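Local coordinates for multifunctional non-homologous end joining DNA repair protein LigD (Mycobacterium tuberculosis, PDB 2IRU) that probably joins broken DNA ends together with Ku, this chain being the manganese-dependent polymerase domain that fills gaps before ligation, at residues Val20-Thr25 with Asn59-Pro64; Ala52-Trp57 with Gln108-Val113; Val173-Lys178 with Ser245-Thr250; Thr250-Ala255 with Gln270-Glu275. All coordinates share one frame; numbering follows the deposited sequence.

Contact 1: Val20-Thr25 with Asn59-Pro64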
# COMPACT_ATOMS: atom_id res chain seq x y z
N VAL A 20 19.11 7.38 -13.97
CA VAL A 20 18.82 6.01 -13.53
C VAL A 20 18.52 5.98 -12.04
O VAL A 20 19.36 6.43 -11.21
CB VAL A 20 19.97 5.03 -13.88
CG1 VAL A 20 19.73 3.71 -13.23
CG2 VAL A 20 20.08 4.85 -15.42
N LEU A 21 17.34 5.45 -11.71
CA LEU A 21 16.97 5.31 -10.29
C LEU A 21 17.15 3.87 -9.74
O LEU A 21 17.20 3.68 -8.52
CB LEU A 21 15.56 5.80 -10.06
CG LEU A 21 15.26 7.28 -10.40
CD1 LEU A 21 13.81 7.58 -10.08
CD2 LEU A 21 16.11 8.21 -9.61
N TYR A 22 17.25 2.90 -10.64
CA TYR A 22 17.55 1.50 -10.27
C TYR A 22 18.79 1.01 -11.05
O TYR A 22 18.65 0.50 -12.17
CB TYR A 22 16.35 0.62 -10.65
CG TYR A 22 15.09 0.87 -9.84
CD1 TYR A 22 14.79 0.07 -8.74
CD2 TYR A 22 14.20 1.90 -10.21
CE1 TYR A 22 13.61 0.26 -7.99
CE2 TYR A 22 13.00 2.11 -9.50
CZ TYR A 22 12.74 1.31 -8.37
OH TYR A 22 11.57 1.53 -7.68
N PRO A 23 20.00 1.16 -10.47
CA PRO A 23 21.21 0.80 -11.24
C PRO A 23 21.25 -0.65 -11.72
O PRO A 23 21.85 -0.94 -12.78
CB PRO A 23 22.37 1.06 -10.25
CG PRO A 23 21.84 2.10 -9.27
CD PRO A 23 20.31 1.77 -9.16
N ALA A 24 20.61 -1.57 -10.98
CA ALA A 24 20.67 -3.01 -11.34
C ALA A 24 20.00 -3.29 -12.69
O ALA A 24 20.37 -4.24 -13.40
CB ALA A 24 20.01 -3.84 -10.28
N THR A 25 19.00 -2.46 -13.00
CA THR A 25 18.14 -2.70 -14.18
C THR A 25 18.18 -1.51 -15.18
O THR A 25 17.72 -1.69 -16.32
CB THR A 25 16.67 -2.93 -13.72
OG1 THR A 25 16.26 -1.82 -12.90
CG2 THR A 25 16.51 -4.26 -12.96
N ASN A 59 18.51 10.18 -5.67
CA ASN A 59 19.52 9.69 -6.63
C ASN A 59 19.46 8.16 -6.81
O ASN A 59 20.44 7.52 -7.26
CB ASN A 59 20.94 10.16 -6.31
CG ASN A 59 21.23 11.55 -6.84
OD1 ASN A 59 20.72 11.94 -7.92
ND2 ASN A 59 22.00 12.33 -6.08
N GLY A 60 18.28 7.58 -6.52
CA GLY A 60 18.04 6.17 -6.84
C GLY A 60 18.37 5.25 -5.67
O GLY A 60 18.80 5.71 -4.58
N VAL A 61 18.14 3.97 -5.88
CA VAL A 61 18.09 3.03 -4.76
C VAL A 61 19.46 2.66 -4.16
O VAL A 61 19.50 1.97 -3.15
CB VAL A 61 17.29 1.74 -5.10
CG1 VAL A 61 15.83 2.10 -5.50
CG2 VAL A 61 17.96 1.03 -6.21
N ASP A 62 20.54 3.11 -4.78
CA ASP A 62 21.89 2.90 -4.23
C ASP A 62 22.39 4.15 -3.48
O ASP A 62 23.54 4.20 -3.00
CB ASP A 62 22.81 2.47 -5.37
CG ASP A 62 22.66 0.99 -5.70
OD1 ASP A 62 21.89 0.29 -4.98
OD2 ASP A 62 23.35 0.50 -6.63
N GLN A 63 21.50 5.14 -3.38
CA GLN A 63 21.81 6.38 -2.65
C GLN A 63 20.79 6.56 -1.49
O GLN A 63 19.71 5.93 -1.47
CB GLN A 63 21.81 7.58 -3.61
CG GLN A 63 23.03 7.64 -4.50
CD GLN A 63 24.24 8.11 -3.73
OE1 GLN A 63 25.18 7.34 -3.50
NE2 GLN A 63 24.21 9.37 -3.27
N PRO A 64 21.12 7.43 -0.49
CA PRO A 64 20.23 7.57 0.69
C PRO A 64 18.78 7.97 0.34
O PRO A 64 18.54 8.71 -0.63
CB PRO A 64 20.94 8.64 1.54
CG PRO A 64 22.41 8.51 1.11
CD PRO A 64 22.34 8.24 -0.36
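Leu21 and Val61 join the N-terminal corner of the polymerase domain to a type I beta turn, Gly60 to Gln63, in the loop between strands 53-56 and 66-68. Hydrogen bonding comes down to one backbone link between the segments: Val61 N gives its proton to Leu21 O over 2.8 Å at 153°. Within the turn, Gln63 N closes on Gly60 O.

The same Leu21 O also lies 3.1 Å from Gly60 CA, at the head of the turn. Glycine suits this place for two reasons. Its phi of 93° would press a side chain against the preceding carbonyl, and the Leu21 carbonyl occupies the space where that side chain would begin. Leu21 CD2 also rests on Gly60 N, 3.8 Å away.

The apolar packing depends on the two branches of Val61. CG1, anti to the carbonyl carbon, lies over one face of the Tyr22 ring in a CH-pi contact, 4.2 Å from the centroid. CG2 turns to the proline ring instead, 3.8 Å from Pro23 CD. A beta-branched residue can thus serve both neighbours from one position. Leu111 touches the side chains of Leu21, Tyr22 and Val61, while Ile32 of helix 29-47 packs on Tyr22. The phenol does more than fill space, since its OH is hydrogen-bonded to Arg247 O.

On the exposed side of the turn, Pro23 and Asp62 run antiparallel alongside one another, bringing Pro23 CG to 3.4 Å from Asp62 OD2.

Contact 2: Ala52-Trp57 with Gln108-Val113; sequences ATRKRW and QAALEV
Lys55 and Glu112 form a hydrogen-bonded antiparallel pair in the four-stranded sheet and belong to a classic beta bulge, Leu111 and Glu112 both facing Lys55. Lys55 N donates to Glu112 O at 3.0 Å; the return bond is weak. Their side chains run side by side, but Glu112 is held by His114, Arg247 and Gly248, whereas Lys55, a probable substrate ligand, extends away.

The packing is tight beside the bulge. Trp57 N bonds Ala109 O (3.0 Å); Ala109, at positive phi, follows helix 99-107 in a Schellman motif. The broad indole meets two residues: Leu111 CD1 is 3.7 Å from Trp57 CE3, and the Glu112 carboxylate, tilted 66° to the ring, sits at its edge. Ala110 is small enough to let the Arg54 side chain in, CG 3.7 Å from its CB.

The other side is wetter. Water 1 joins Arg54 NE to Gln108 NE2, and water 2 joins Arg56 NH2 to Gln108 OE1. Arg54 NH1 donates to Ala52 O and Lys69 O. Arg56, in the probable DNA-binding region and salt-bridged to Glu68, bends at chi3 (61°). Its NE thereby reaches Gln108 O at 2.9 Å, while Gln108 NE2 lies 3.0 Å above the guanidinium plane.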
# COMPACT_ATOMS: atom_id res chain seq x y z
N ALA A 52 -1.09 10.78 1.86
CA ALA A 52 -0.03 10.04 1.15
C ALA A 52 1.33 10.31 1.78
O ALA A 52 1.85 11.45 1.67
CB ALA A 52 0.01 10.42 -0.33
N THR A 53 1.88 9.28 2.42
CA THR A 53 3.31 9.30 2.84
C THR A 53 4.19 8.91 1.66
O THR A 53 3.90 7.93 1.00
CB THR A 53 3.52 8.36 4.05
OG1 THR A 53 2.84 8.91 5.17
CG2 THR A 53 5.01 8.21 4.40
N ARG A 54 5.24 9.69 1.40
CA ARG A 54 6.20 9.37 0.31
C ARG A 54 7.47 8.76 0.88
O ARG A 54 7.88 9.14 1.97
CB ARG A 54 6.60 10.66 -0.47
CG ARG A 54 5.48 11.25 -1.37
CD ARG A 54 4.44 12.01 -0.58
NE ARG A 54 5.02 13.28 -0.13
CZ ARG A 54 4.72 13.94 0.99
NH1 ARG A 54 3.78 13.49 1.84
NH2 ARG A 54 5.35 15.10 1.23
N LYS A 55 8.10 7.84 0.15
CA LYS A 55 9.49 7.56 0.44
C LYS A 55 10.26 7.90 -0.85
O LYS A 55 9.92 7.40 -1.94
CB LYS A 55 9.74 6.14 0.96
CG LYS A 55 11.17 6.06 1.56
CD LYS A 55 11.42 4.78 2.38
CE LYS A 55 12.89 4.78 2.84
NZ LYS A 55 13.19 3.46 3.54
N ARG A 56 11.27 8.78 -0.70
CA ARG A 56 11.98 9.33 -1.83
C ARG A 56 13.40 8.86 -1.90
O ARG A 56 14.09 8.81 -0.87
CB ARG A 56 11.99 10.89 -1.82
CG ARG A 56 10.58 11.45 -1.95
CD ARG A 56 10.47 12.97 -1.77
NE ARG A 56 11.25 13.69 -2.79
CZ ARG A 56 11.55 14.99 -2.70
NH1 ARG A 56 11.15 15.72 -1.65
NH2 ARG A 56 12.25 15.56 -3.69
N TRP A 57 13.84 8.54 -3.12
CA TRP A 57 15.24 8.24 -3.41
C TRP A 57 15.77 9.23 -4.50
O TRP A 57 15.84 8.86 -5.67
CB TRP A 57 15.35 6.80 -3.95
CG TRP A 57 15.22 5.71 -2.92
CD1 TRP A 57 16.27 4.99 -2.38
CD2 TRP A 57 14.02 5.15 -2.35
NE1 TRP A 57 15.80 4.04 -1.50
CE2 TRP A 57 14.43 4.12 -1.45
CE3 TRP A 57 12.66 5.43 -2.48
CZ2 TRP A 57 13.52 3.36 -0.72
CZ3 TRP A 57 11.74 4.68 -1.75
CH2 TRP A 57 12.18 3.66 -0.86
N GLN A 108 9.20 13.66 -8.13
CA GLN A 108 9.77 13.76 -6.77
C GLN A 108 10.77 12.60 -6.48
O GLN A 108 11.43 12.60 -5.42
CB GLN A 108 8.61 13.70 -5.72
CG GLN A 108 7.79 15.01 -5.58
CD GLN A 108 8.54 16.01 -4.74
OE1 GLN A 108 9.17 16.97 -5.28
NE2 GLN A 108 8.60 15.75 -3.46
N ALA A 109 10.84 11.60 -7.37
CA ALA A 109 11.56 10.33 -7.07
C ALA A 109 10.96 9.67 -5.81
O ALA A 109 11.64 8.95 -5.05
CB ALA A 109 13.09 10.57 -6.91
N ALA A 110 9.67 9.94 -5.58
CA ALA A 110 8.93 9.26 -4.49
C ALA A 110 8.54 7.88 -5.05
O ALA A 110 7.39 7.67 -5.55
CB ALA A 110 7.69 10.07 -4.05
N LEU A 111 9.51 6.95 -5.04
CA LEU A 111 9.26 5.61 -5.61
C LEU A 111 8.09 4.98 -4.90
O LEU A 111 7.27 4.28 -5.52
CB LEU A 111 10.51 4.71 -5.49
CG LEU A 111 11.76 5.33 -6.13
CD1 LEU A 111 12.94 4.33 -5.98
CD2 LEU A 111 11.50 5.74 -7.63
N GLU A 112 8.01 5.22 -3.59
CA GLU A 112 6.96 4.60 -2.75
C GLU A 112 5.89 5.59 -2.30
O GLU A 112 6.20 6.71 -1.85
CB GLU A 112 7.58 3.94 -1.54
CG GLU A 112 8.47 2.76 -1.95
CD GLU A 112 8.94 1.89 -0.79
OE1 GLU A 112 8.73 2.27 0.37
OE2 GLU A 112 9.60 0.85 -1.06
N VAL A 113 4.64 5.16 -2.46
CA VAL A 113 3.48 5.86 -1.86
C VAL A 113 2.89 4.93 -0.79
O VAL A 113 2.59 3.77 -1.08
CB VAL A 113 2.42 6.19 -2.94
CG1 VAL A 113 1.18 6.88 -2.34
CG2 VAL A 113 3.08 7.03 -4.03
O HOH W 1 7.29 14.55 -1.30
O HOH W 2 11.67 18.34 -4.31

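Contact 3: Val173-Lys178 with Ser245-Thr250; sequences VTSGSK and SLRGRT
Arg247 grips the turn that follows strand 171-174 through Ser175, joining two parts of the probable substrate site of the polymerase domain. Before it in the chain, Ser245 makes no contact with this turn, but its OG donates to Leu246 O and receives Val113 N, tying the loop to strand 112-115.

Arg247 carries most of the contact. Bends at chi2 and chi3 (-51° and -52°) fold the chain back so that NH1 donates to Ser175 O at 2.8 Å. The oxygen lies in the guanidinium plane, though NH1 stands 44° out of the carbonyl plane. Over one guanidinium face is Ser177 OG, 3.2 Å from Arg247 NH1 but badly angled for a hydrogen bond. Glu112 takes NE in a salt bridge, so the group is held from separate directions and its rotation is restricted. The aliphatic part crosses Gly176, with Arg247 CG 3.8 Å from Gly176 CA; a side chain there would collide with it. Ser175 OG accepts Ser177 N in an ST turn and is itself hydrogen-bonded to Gly179 O.

Gly248 centres an inverse gamma turn that redirects the chain. Arg249 then lays its CD 3.4 Å from Gly176 O and 3.3 Å from Ser177 OG, with Ser177 CA over a face of its guanidinium. Arg249 NH1 also donates to water 3, which has a weak link to Ser177 OG.

The loop thus runs between strands 240-241 and 253-257. Leu246 packs on Ile32 and Tyr35 of helix 29-47, while the turn Ser175-Lys178 connects strand 171-174 to strand 180-186.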
# COMPACT_ATOMS: atom_id res chain seq x y z
N VAL A 173 -2.41 -8.92 -2.37
CA VAL A 173 -1.50 -8.00 -3.04
C VAL A 173 -0.09 -8.36 -2.61
O VAL A 173 0.27 -8.21 -1.42
CB VAL A 173 -1.78 -6.51 -2.66
CG1 VAL A 173 -0.79 -5.62 -3.39
CG2 VAL A 173 -3.21 -6.10 -3.02
N THR A 174 0.72 -8.88 -3.53
CA THR A 174 2.11 -9.20 -3.17
C THR A 174 2.80 -7.84 -2.97
O THR A 174 2.61 -6.94 -3.78
CB THR A 174 2.83 -10.11 -4.18
OG1 THR A 174 2.61 -9.68 -5.53
CG2 THR A 174 2.30 -11.57 -4.01
N SER A 175 3.53 -7.70 -1.89
CA SER A 175 4.03 -6.37 -1.46
C SER A 175 5.13 -5.78 -2.32
O SER A 175 5.40 -4.58 -2.18
CB SER A 175 4.57 -6.44 -0.01
OG SER A 175 5.79 -7.13 0.02
N GLY A 176 5.79 -6.58 -3.17
CA GLY A 176 6.97 -6.14 -3.92
C GLY A 176 8.27 -6.36 -3.17
O GLY A 176 9.34 -6.28 -3.75
N SER A 177 8.15 -6.63 -1.87
CA SER A 177 9.30 -6.92 -1.02
C SER A 177 9.33 -8.40 -0.68
O SER A 177 9.84 -9.20 -1.45
CB SER A 177 9.24 -6.05 0.24
OG SER A 177 9.46 -4.70 -0.10
N LYS A 178 8.76 -8.74 0.47
CA LYS A 178 8.72 -10.10 0.99
C LYS A 178 7.28 -10.39 1.47
O LYS A 178 6.77 -11.52 1.37
CB LYS A 178 9.69 -10.20 2.18
CG LYS A 178 9.71 -11.55 2.90
CD LYS A 178 10.98 -11.71 3.77
CE LYS A 178 10.90 -10.90 5.06
NZ LYS A 178 12.22 -10.90 5.76
N SER A 245 2.02 0.83 -6.02
CA SER A 245 3.28 1.57 -5.77
C SER A 245 4.48 0.74 -6.17
O SER A 245 4.53 -0.50 -5.94
CB SER A 245 3.43 1.91 -4.27
OG SER A 245 4.62 2.69 -4.05
N LEU A 246 5.48 1.41 -6.72
CA LEU A 246 6.82 0.82 -6.89
C LEU A 246 7.40 0.62 -5.49
O LEU A 246 6.93 1.26 -4.51
CB LEU A 246 7.73 1.79 -7.67
CG LEU A 246 7.44 1.91 -9.17
CD1 LEU A 246 8.15 3.10 -9.78
CD2 LEU A 246 7.91 0.67 -9.90
N ARG A 247 8.44 -0.19 -5.45
CA ARG A 247 9.25 -0.37 -4.25
C ARG A 247 10.66 0.12 -4.50
O ARG A 247 11.25 -0.10 -5.60
CB ARG A 247 9.30 -1.85 -3.84
CG ARG A 247 7.92 -2.51 -3.59
CD ARG A 247 7.05 -1.70 -2.63
NE ARG A 247 7.71 -1.36 -1.38
CZ ARG A 247 7.56 -2.04 -0.25
NH1 ARG A 247 6.74 -3.09 -0.19
NH2 ARG A 247 8.18 -1.62 0.85
N GLY A 248 11.25 0.72 -3.47
CA GLY A 248 12.64 1.20 -3.56
C GLY A 248 13.56 0.07 -3.15
O GLY A 248 14.02 -0.02 -2.01
N ARG A 249 13.72 -0.85 -4.07
CA ARG A 249 14.46 -2.09 -3.85
C ARG A 249 15.39 -2.23 -5.03
O ARG A 249 15.35 -1.43 -5.98
CB ARG A 249 13.50 -3.28 -3.76
CG ARG A 249 12.73 -3.35 -2.45
CD ARG A 249 12.00 -4.65 -2.28
NE ARG A 249 12.88 -5.82 -2.13
CZ ARG A 249 13.47 -6.20 -0.99
NH1 ARG A 249 13.33 -5.49 0.13
NH2 ARG A 249 14.24 -7.28 -0.97
N THR A 250 16.23 -3.25 -5.00
CA THR A 250 17.19 -3.45 -6.10
C THR A 250 16.53 -3.49 -7.48
O THR A 250 17.12 -2.98 -8.46
CB THR A 250 18.09 -4.68 -5.87
OG1 THR A 250 17.30 -5.88 -5.86
CG2 THR A 250 18.84 -4.51 -4.57
O HOH W 3 12.14 -2.75 0.81

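Contact 4: Thr250-Ala255 with Gln270-Glu275; sequences THPTVA and QLSYDE
The Tyr273 ring meets Pro252 at its edge: Pro252 CG lies 3.5 Å from Tyr273 CD2, and Pro252 O is near the ring plane. Over one face, toward the rim, stands Asp274 OD1. With chi1 at 79°, CG sits between the backbone N and the carbonyl carbon, which turns the ring toward the proline; its side chain touches Thr27 of strand 27-28 and Asp31 of helix 29-47.

Proline suits the centre of the inverse gamma turn, closed by Thr253 N on His251 O, because its ring holds phi near -75°, as required. The Pro252 carbonyl receives Tyr273 N at 3.0 Å. Val254 N donates to Leu271 O over 3.0 Å, bent to 136°. These bonds make a short, weak antiparallel pairing that leads into helix 273-283. Ser272 occupies the N-cap position, and Glu275 OE1 accepts its backbone N at 2.8 Å, as the N3 side chain does in a capping box. Ser272 OG instead donates to Asp274 OD1.

On the Gln270 side, water 4 accepts Leu271 N and lies 2.8 Å from Val254 O. Thr253 OG1 and Gln270 OE1 are both hydrogen-bonded to Gly176. Val254, branched at CB, presses CG2 to 3.5 Å from Tyr273 CA.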
# COMPACT_ATOMS: atom_id res chain seq x y z
N THR A 250 16.23 -3.25 -5.00
CA THR A 250 17.19 -3.45 -6.10
C THR A 250 16.53 -3.49 -7.48
O THR A 250 17.12 -2.98 -8.46
CB THR A 250 18.09 -4.68 -5.87
OG1 THR A 250 17.30 -5.88 -5.86
CG2 THR A 250 18.84 -4.51 -4.57
N HIS A 251 15.36 -4.15 -7.57
CA HIS A 251 14.58 -4.14 -8.80
C HIS A 251 13.31 -3.34 -8.59
O HIS A 251 12.78 -3.31 -7.48
CB HIS A 251 14.15 -5.56 -9.21
CG HIS A 251 15.29 -6.39 -9.71
ND1 HIS A 251 15.10 -7.58 -10.38
CD2 HIS A 251 16.62 -6.19 -9.67
CE1 HIS A 251 16.28 -8.09 -10.71
NE2 HIS A 251 17.22 -7.26 -10.29
N PRO A 252 12.77 -2.74 -9.65
CA PRO A 252 11.51 -1.99 -9.60
C PRO A 252 10.29 -2.89 -9.50
O PRO A 252 9.49 -3.00 -10.45
CB PRO A 252 11.53 -1.22 -10.91
CG PRO A 252 12.32 -2.06 -11.83
CD PRO A 252 13.38 -2.71 -11.00
N THR A 253 10.19 -3.60 -8.38
CA THR A 253 9.01 -4.42 -8.14
C THR A 253 7.86 -3.53 -7.65
O THR A 253 8.05 -2.35 -7.30
CB THR A 253 9.31 -5.53 -7.13
OG1 THR A 253 9.96 -4.93 -6.03
CG2 THR A 253 10.24 -6.60 -7.77
N VAL A 254 6.66 -4.13 -7.57
CA VAL A 254 5.44 -3.36 -7.27
C VAL A 254 4.57 -4.07 -6.22
O VAL A 254 4.56 -5.33 -6.17
CB VAL A 254 4.60 -3.21 -8.60
CG1 VAL A 254 3.21 -2.61 -8.36
CG2 VAL A 254 5.36 -2.33 -9.63
N ALA A 255 3.82 -3.27 -5.45
CA ALA A 255 2.77 -3.82 -4.60
C ALA A 255 1.62 -4.26 -5.55
O ALA A 255 0.71 -3.45 -5.89
CB ALA A 255 2.35 -2.75 -3.59
N GLN A 270 7.50 -11.91 -6.74
CA GLN A 270 7.09 -10.50 -6.83
C GLN A 270 7.08 -10.08 -8.31
O GLN A 270 7.89 -10.60 -9.11
CB GLN A 270 8.07 -9.63 -6.05
CG GLN A 270 8.21 -10.04 -4.59
CD GLN A 270 6.89 -9.94 -3.83
OE1 GLN A 270 6.02 -9.12 -4.15
NE2 GLN A 270 6.75 -10.79 -2.80
N LEU A 271 6.21 -9.14 -8.66
CA LEU A 271 6.11 -8.69 -10.05
C LEU A 271 6.81 -7.36 -10.28
O LEU A 271 6.85 -6.51 -9.39
CB LEU A 271 4.65 -8.60 -10.49
CG LEU A 271 3.80 -9.86 -10.41
CD1 LEU A 271 2.38 -9.50 -10.75
CD2 LEU A 271 4.32 -10.98 -11.32
N SER A 272 7.35 -7.18 -11.49
CA SER A 272 8.02 -5.93 -11.86
C SER A 272 7.01 -4.96 -12.45
O SER A 272 5.95 -5.37 -12.95
CB SER A 272 9.07 -6.30 -12.91
OG SER A 272 10.00 -5.26 -13.05
N TYR A 273 7.34 -3.66 -12.40
CA TYR A 273 6.47 -2.66 -12.98
C TYR A 273 6.00 -2.93 -14.41
O TYR A 273 4.83 -2.68 -14.74
CB TYR A 273 7.10 -1.26 -12.86
CG TYR A 273 8.15 -0.97 -13.90
CD1 TYR A 273 7.84 -0.20 -15.04
CD2 TYR A 273 9.46 -1.42 -13.76
CE1 TYR A 273 8.76 0.08 -16.01
CE2 TYR A 273 10.41 -1.15 -14.76
CZ TYR A 273 10.05 -0.36 -15.87
OH TYR A 273 10.97 -0.07 -16.85
N ASP A 274 6.90 -3.43 -15.25
CA ASP A 274 6.52 -3.73 -16.64
C ASP A 274 5.45 -4.82 -16.72
O ASP A 274 4.51 -4.71 -17.52
CB ASP A 274 7.75 -4.05 -17.48
CG ASP A 274 8.56 -5.20 -16.93
OD1 ASP A 274 9.15 -5.06 -15.83
OD2 ASP A 274 8.60 -6.25 -17.59
N GLU A 275 5.56 -5.82 -15.86
CA GLU A 275 4.58 -6.90 -15.81
C GLU A 275 3.22 -6.39 -15.33
O GLU A 275 2.15 -6.80 -15.84
CB GLU A 275 5.08 -8.02 -14.88
CG GLU A 275 6.40 -8.66 -15.28
CD GLU A 275 6.78 -9.76 -14.31
OE1 GLU A 275 7.28 -9.44 -13.21
OE2 GLU A 275 6.58 -10.97 -14.67
O HOH W 4 4.63 -8.09 -6.33

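How the contacts relate
Contacts 2 and 3 hold probable substrate-site residues (Lys55; Ser175 to Lys178 and Arg247), while contacts 1 and 4 adjoin the site, the side chain of Tyr22 about 6 Å from that of Arg247. Contacts 3 and 4, the closest pair (centres about 6 Å apart), share Thr250, and Gly176 O and N meet Thr253 OG1 and Gln270 OE1, each at 2.7 Å. Contact 3 is tied to contact 2 by Gly248 N and Glu112 OE2 at 2.9 Å, and to contact 1 by Tyr22 OH and Arg247 O at 2.7 Å. Contacts 1 and 2 meet by packing alone, Val61 CG1 lying 3.7 Å from Leu111 CD1. Contact 3 bridges contacts 2 and 4, which do not touch.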